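Local coordinates for DUF2235 domain-containing protein (Pseudomonas aeruginosa, PDB 4O5P) that probably hydrolyses phospholipids as a type VI secretion effector whose catalytic domain belongs to the alpha/beta-hydrolase clan, at residues L772-F775 and D781-E784; S450-T455 and F655-H660. All coordinates share one frame; numbering follows the deposited sequence.

Interaction 1. Residues L772-F775 and D781-E784; sequences LRAF and DKVE
Lys782 passes Leu772 O with its CD and ends beside Ala774 CB, bridging two consecutive helices, 767-772 and 779-787, and the short loop that joins them. Two van der Waals approaches define the first shell. Lys782 CD comes within 4.0 Å of Leu772 O, and farther along the same chain Lys782 NZ stands 4.1 Å from Ala774 CB. The backbones are nearest at Leu772 and Lys782, whose CA atoms are 6.4 Å apart. The lysine chain starts toward the loop and crosses it: after one bend at chi2 (-67°), the extended remainder carries the ammonium nitrogen past the Leu772 carbonyl as far as the alanine methyl. That nitrogen finds its polar partner in Asn771 O, to which it donates a hydrogen bond, tying the second helix to the last turn of the first.

Strand 697-702 lies against the loop and the second helix. Lys782 and Val783 pack on Val699, while Ser698 OG is hydrogen-bonded to Arg773 O and Phe775 rests on Ser698. Leu772 contributes through its backbone carbonyl, its side chain packing instead on Gln785 and Ile786 of the second helix; toward residues 781-784 its nearest side-chain atom, CD2, remains 5.3 Å from Lys782 O.

Interaction 2. Residues S450-T455 and F655-H660; sequences SEELAT and FDEQVH
Glu657 OE1 accepts a hydrogen bond from a water 3.2 Å away and forms a salt bridge with Arg456 NH1. The same water donates to Glu452 OE2 at a short 2.5 Å, so one molecule serves both acids; Glu452 OE2 and Glu657 OE1 lie 4.2 Å apart. With the two acceptors subtending about 95° at the water, its two protons can point to separate carboxylates. This bridge, together with the positive charge of Arg456, probably eases the repulsion between the acids. Gln658 NE2 gives the water a further, weak bond at 3.5 Å; its stronger partner is Phe400 O, and Gln658 OE1 accepts from Arg456 NH1. The glutamine amide is thus held at both its nitrogen and its oxygen.

The contact sets the first turn of helix 451-463 beside the C-terminal end of helix 649-657, where Gln658 is the first residue to leave helical geometry. On the more buried side, Leu453 CD1 meets Gln658 CG at 3.8 Å, the two side chains lying aslant to each other. With CG anti to the backbone N (chi1 174°), the leucine leans to the glutamine although its CA-CB bond does not point there, and CD1 makes the contact. The glutamine chain bends at chi2, presenting its aliphatic part to the leucine and its amide to the polar network. Gln404 and Ile405 of helix 403-416 pack on the same leucine.

Ser450 is the N-cap of helix 451-463: its OG accepts from Leu453 N at 3.3 Å with a nearly straight N-H...O angle of 168°. At the next residue, Glu451 O receives Thr455 N and Thr455 OG1 from opposite faces of its carbonyl plane, the hydroxyl bond measuring 3.0 Å.

Interaction 2 comes first along the chain and closes before interaction 1 opens; their centres are 42 Å apart and their nearest atoms about 28 Å, so they do not touch. Both lie 24 Å from the centre of the chain and within the Tle1-like C-terminal region, yet they join different kinds of neighbours. Interaction 2 brings together helices 451-463 and 649-657, some 200 residues apart in sequence, next to Lys393, Phe400 and helix 403-416. Interaction 1 pairs the end of helix 767-772 and its following loop with helix 779-787, the loop and second helix touching strand 697-702 of the four-stranded antiparallel sheet. Interaction 2 is thus a long-range contact within the C-terminal region, interaction 1 a local surface contact.

Interaction 1. Residues L772-F775 and D781-E784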
loop_
_atom_site.group_PDB
_atom_site.type_symbol
_atom_site.label_atom_id
_atom_site.label_comp_id
_atom_site.label_asym_id
_atom_site.label_seq_id
_atom_site.Cartn_x
_atom_site.Cartn_y
_atom_site.Cartn_z
ATOM N N LEU A 772 -0.454 1.774 29.143
ATOM C CA LEU A 772 -0.405 2.286 27.777
ATOM C C LEU A 772 0.414 1.364 26.878
ATOM O O LEU A 772 0.093 1.198 25.703
ATOM C CB LEU A 772 0.173 3.696 27.752
ATOM C CG LEU A 772 -0.680 4.764 28.439
ATOM C CD1 LEU A 772 0.085 6.077 28.483
ATOM C CD2 LEU A 772 -2.021 4.941 27.728
ATOM N N ARG A 773 1.456 0.756 27.455
ATOM C CA ARG A 773 2.381 -0.117 26.730
ATOM C C ARG A 773 1.937 -1.580 26.657
ATOM O O ARG A 773 2.642 -2.418 26.080
ATOM C CB ARG A 773 3.770 -0.069 27.382
ATOM C CG ARG A 773 4.539 1.233 27.173
ATOM C CD ARG A 773 6.010 0.953 26.893
ATOM N NE ARG A 773 6.728 0.580 28.097
ATOM C CZ ARG A 773 7.529 -0.476 28.199
ATOM N NH1 ARG A 773 7.742 -1.276 27.160
ATOM N NH2 ARG A 773 8.129 -0.722 29.348
ATOM N N ALA A 774 0.794 -1.891 27.262
ATOM C CA ALA A 774 0.345 -3.277 27.393
ATOM C C ALA A 774 0.217 -3.958 26.040
ATOM O O ALA A 774 -0.261 -3.357 25.079
ATOM C CB ALA A 774 -0.989 -3.344 28.139
ATOM N N PHE A 775 0.637 -5.215 25.974
ATOM C CA PHE A 775 0.429 -6.019 24.775
ATOM C C PHE A 775 -1.053 -6.360 24.623
ATOM O O PHE A 775 -1.618 -7.071 25.458
ATOM C CB PHE A 775 1.247 -7.313 24.857
ATOM C CG PHE A 775 2.715 -7.124 24.598
ATOM C CD1 PHE A 775 3.182 -6.867 23.310
ATOM C CD2 PHE A 775 3.627 -7.235 25.630
ATOM C CE1 PHE A 775 4.533 -6.700 23.077
ATOM C CE2 PHE A 775 4.980 -7.071 25.404
ATOM C CZ PHE A 775 5.434 -6.806 24.129
ATOM N N ASP A 781 -7.152 0.996 19.772
ATOM C CA ASP A 781 -7.660 1.533 21.034
ATOM C C ASP A 781 -6.549 2.202 21.862
ATOM O O ASP A 781 -6.728 3.319 22.376
ATOM C CB ASP A 781 -8.277 0.402 21.867
ATOM C CG ASP A 781 -9.504 -0.232 21.216
ATOM O OD1 ASP A 781 -9.826 0.055 20.038
ATOM O OD2 ASP A 781 -10.144 -1.060 21.904
ATOM N N LYS A 782 -5.417 1.505 22.009
ATOM C CA LYS A 782 -4.238 2.049 22.693
ATOM C C LYS A 782 -3.645 3.266 21.973
ATOM O O LYS A 782 -3.200 4.226 22.615
ATOM C CB LYS A 782 -3.144 0.968 22.832
ATOM C CG LYS A 782 -3.528 -0.227 23.703
ATOM C CD LYS A 782 -3.691 0.162 25.181
ATOM C CE LYS A 782 -4.105 -1.043 26.024
ATOM N NZ LYS A 782 -4.107 -0.744 27.477
ATOM N N VAL A 783 -3.612 3.220 20.642
ATOM C CA VAL A 783 -3.073 4.330 19.864
ATOM C C VAL A 783 -3.949 5.560 20.100
ATOM O O VAL A 783 -3.438 6.658 20.371
ATOM C CB VAL A 783 -2.972 3.998 18.351
ATOM C CG1 VAL A 783 -2.848 5.273 17.530
ATOM C CG2 VAL A 783 -1.785 3.062 18.068
ATOM N N GLU A 784 -5.266 5.366 20.035
ATOM C CA GLU A 784 -6.213 6.459 20.326
ATOM C C GLU A 784 -5.998 6.999 21.738
ATOM O O GLU A 784 -5.888 8.212 21.938
ATOM C CB GLU A 784 -7.660 5.979 20.167
ATOM C CG GLU A 784 -8.684 7.076 19.846
ATOM C CD GLU A 784 -9.024 7.960 21.036
ATOM O OE1 GLU A 784 -9.610 9.056 20.825
ATOM O OE2 GLU A 784 -8.721 7.560 22.185
#

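Interaction 2. Residues S450-T455 and F655-H660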
loop_
_atom_site.group_PDB
_atom_site.type_symbol
_atom_site.label_atom_id
_atom_site.label_comp_id
_atom_site.label_asym_id
_atom_site.label_seq_id
_atom_site.Cartn_x
_atom_site.Cartn_y
_atom_site.Cartn_z
ATOM N N SER A 450 -2.166 -17.199 -19.391
ATOM C CA SER A 450 -1.912 -18.421 -20.144
ATOM C C SER A 450 -2.607 -19.584 -19.451
ATOM O O SER A 450 -2.943 -19.497 -18.264
ATOM C CB SER A 450 -0.410 -18.682 -20.255
ATOM O OG SER A 450 0.115 -19.158 -19.029
ATOM N N GLU A 451 -2.845 -20.674 -20.172
ATOM C CA GLU A 451 -3.547 -21.772 -19.531
ATOM C C GLU A 451 -2.668 -22.459 -18.490
ATOM O O GLU A 451 -3.187 -23.016 -17.532
ATOM C CB GLU A 451 -4.156 -22.751 -20.550
ATOM C CG GLU A 451 -3.210 -23.793 -21.115
ATOM C CD GLU A 451 -3.946 -24.850 -21.942
ATOM O OE1 GLU A 451 -5.043 -24.542 -22.471
ATOM O OE2 GLU A 451 -3.426 -25.986 -22.056
ATOM N N GLU A 452 -1.346 -22.404 -18.649
ATOM C CA GLU A 452 -0.454 -23.008 -17.653
ATOM C C GLU A 452 -0.624 -22.268 -16.323
ATOM O O GLU A 452 -0.799 -22.884 -15.255
ATOM C CB GLU A 452 0.995 -22.941 -18.140
ATOM C CG GLU A 452 2.038 -23.540 -17.206
ATOM C CD GLU A 452 3.454 -23.511 -17.817
ATOM O OE1 GLU A 452 3.774 -24.440 -18.594
ATOM O OE2 GLU A 452 4.245 -22.567 -17.532
ATOM N N LEU A 453 -0.610 -20.939 -16.406
ATOM C CA LEU A 453 -0.879 -20.093 -15.254
ATOM C C LEU A 453 -2.242 -20.424 -14.655
ATOM O O LEU A 453 -2.340 -20.679 -13.455
ATOM C CB LEU A 453 -0.781 -18.601 -15.636
ATOM C CG LEU A 453 -1.196 -17.615 -14.541
ATOM C CD1 LEU A 453 -0.329 -17.801 -13.297
ATOM C CD2 LEU A 453 -1.198 -16.153 -15.013
ATOM N N ALA A 454 -3.290 -20.451 -15.478
ATOM C CA ALA A 454 -4.618 -20.766 -14.952
ATOM C C ALA A 454 -4.645 -22.104 -14.207
ATOM O O ALA A 454 -5.237 -22.222 -13.143
ATOM C CB ALA A 454 -5.658 -20.760 -16.060
ATOM N N THR A 455 -3.994 -23.106 -14.775
ATOM C CA THR A 455 -3.994 -24.447 -14.211
ATOM C C THR A 455 -3.311 -24.488 -12.840
ATOM O O THR A 455 -3.827 -25.080 -11.886
ATOM C CB THR A 455 -3.266 -25.397 -15.153
ATOM O OG1 THR A 455 -4.081 -25.632 -16.314
ATOM C CG2 THR A 455 -2.992 -26.711 -14.468
ATOM N N PHE A 655 4.599 -22.509 -6.946
ATOM C CA PHE A 655 5.565 -21.858 -6.036
ATOM C C PHE A 655 6.952 -21.671 -6.639
ATOM O O PHE A 655 7.627 -20.661 -6.360
ATOM C CB PHE A 655 5.656 -22.579 -4.684
ATOM C CG PHE A 655 4.438 -22.376 -3.827
ATOM C CD1 PHE A 655 4.294 -21.221 -3.072
ATOM C CD2 PHE A 655 3.432 -23.324 -3.797
ATOM C CE1 PHE A 655 3.170 -21.015 -2.287
ATOM C CE2 PHE A 655 2.291 -23.125 -3.013
ATOM C CZ PHE A 655 2.165 -21.966 -2.258
ATOM N N ASP A 656 7.384 -22.646 -7.441
ATOM C CA ASP A 656 8.648 -22.546 -8.184
ATOM C C ASP A 656 8.714 -21.371 -9.168
ATOM O O ASP A 656 9.670 -20.603 -9.148
ATOM C CB ASP A 656 8.895 -23.827 -8.973
ATOM C CG ASP A 656 9.443 -24.963 -8.131
ATOM O OD1 ASP A 656 9.474 -24.882 -6.881
ATOM O OD2 ASP A 656 9.833 -25.974 -8.749
ATOM N N GLU A 657 7.699 -21.252 -10.033
ATOM C CA GLU A 657 7.753 -20.366 -11.198
ATOM C C GLU A 657 6.766 -19.183 -11.191
ATOM O O GLU A 657 6.775 -18.359 -12.104
ATOM C CB GLU A 657 7.557 -21.177 -12.494
ATOM C CG GLU A 657 8.627 -22.247 -12.737
ATOM C CD GLU A 657 8.466 -22.926 -14.088
ATOM O OE1 GLU A 657 7.363 -22.856 -14.675
ATOM O OE2 GLU A 657 9.450 -23.519 -14.573
ATOM N N GLN A 658 5.917 -19.085 -10.172
ATOM C CA GLN A 658 4.969 -17.956 -10.120
ATOM C C GLN A 658 5.093 -17.103 -8.855
ATOM O O GLN A 658 5.083 -15.877 -8.934
ATOM C CB GLN A 658 3.535 -18.450 -10.303
ATOM C CG GLN A 658 3.059 -18.403 -11.774
ATOM C CD GLN A 658 3.665 -19.481 -12.662
ATOM O OE1 GLN A 658 3.890 -20.611 -12.225
ATOM N NE2 GLN A 658 3.921 -19.137 -13.926
ATOM N N VAL A 659 5.259 -17.763 -7.709
ATOM C CA VAL A 659 5.281 -17.089 -6.420
ATOM C C VAL A 659 6.648 -16.486 -6.122
ATOM O O VAL A 659 7.664 -17.197 -6.061
ATOM C CB VAL A 659 4.852 -18.038 -5.280
ATOM C CG1 VAL A 659 5.002 -17.354 -3.908
ATOM C CG2 VAL A 659 3.405 -18.501 -5.498
ATOM N N HIS A 660 6.670 -15.174 -5.914
ATOM C CA HIS A 660 7.922 -14.475 -5.601
ATOM C C HIS A 660 8.254 -14.552 -4.118
ATOM O O HIS A 660 7.500 -15.116 -3.333
ATOM C CB HIS A 660 7.888 -13.014 -6.061
ATOM C CG HIS A 660 7.887 -12.849 -7.548
ATOM N ND1 HIS A 660 6.792 -13.165 -8.331
ATOM C CD2 HIS A 660 8.846 -12.409 -8.399
ATOM C CE1 HIS A 660 7.079 -12.915 -9.599
ATOM N NE2 HIS A 660 8.322 -12.460 -9.667
HETATM O O HOH W 1 5.642 -20.802 -16.417
#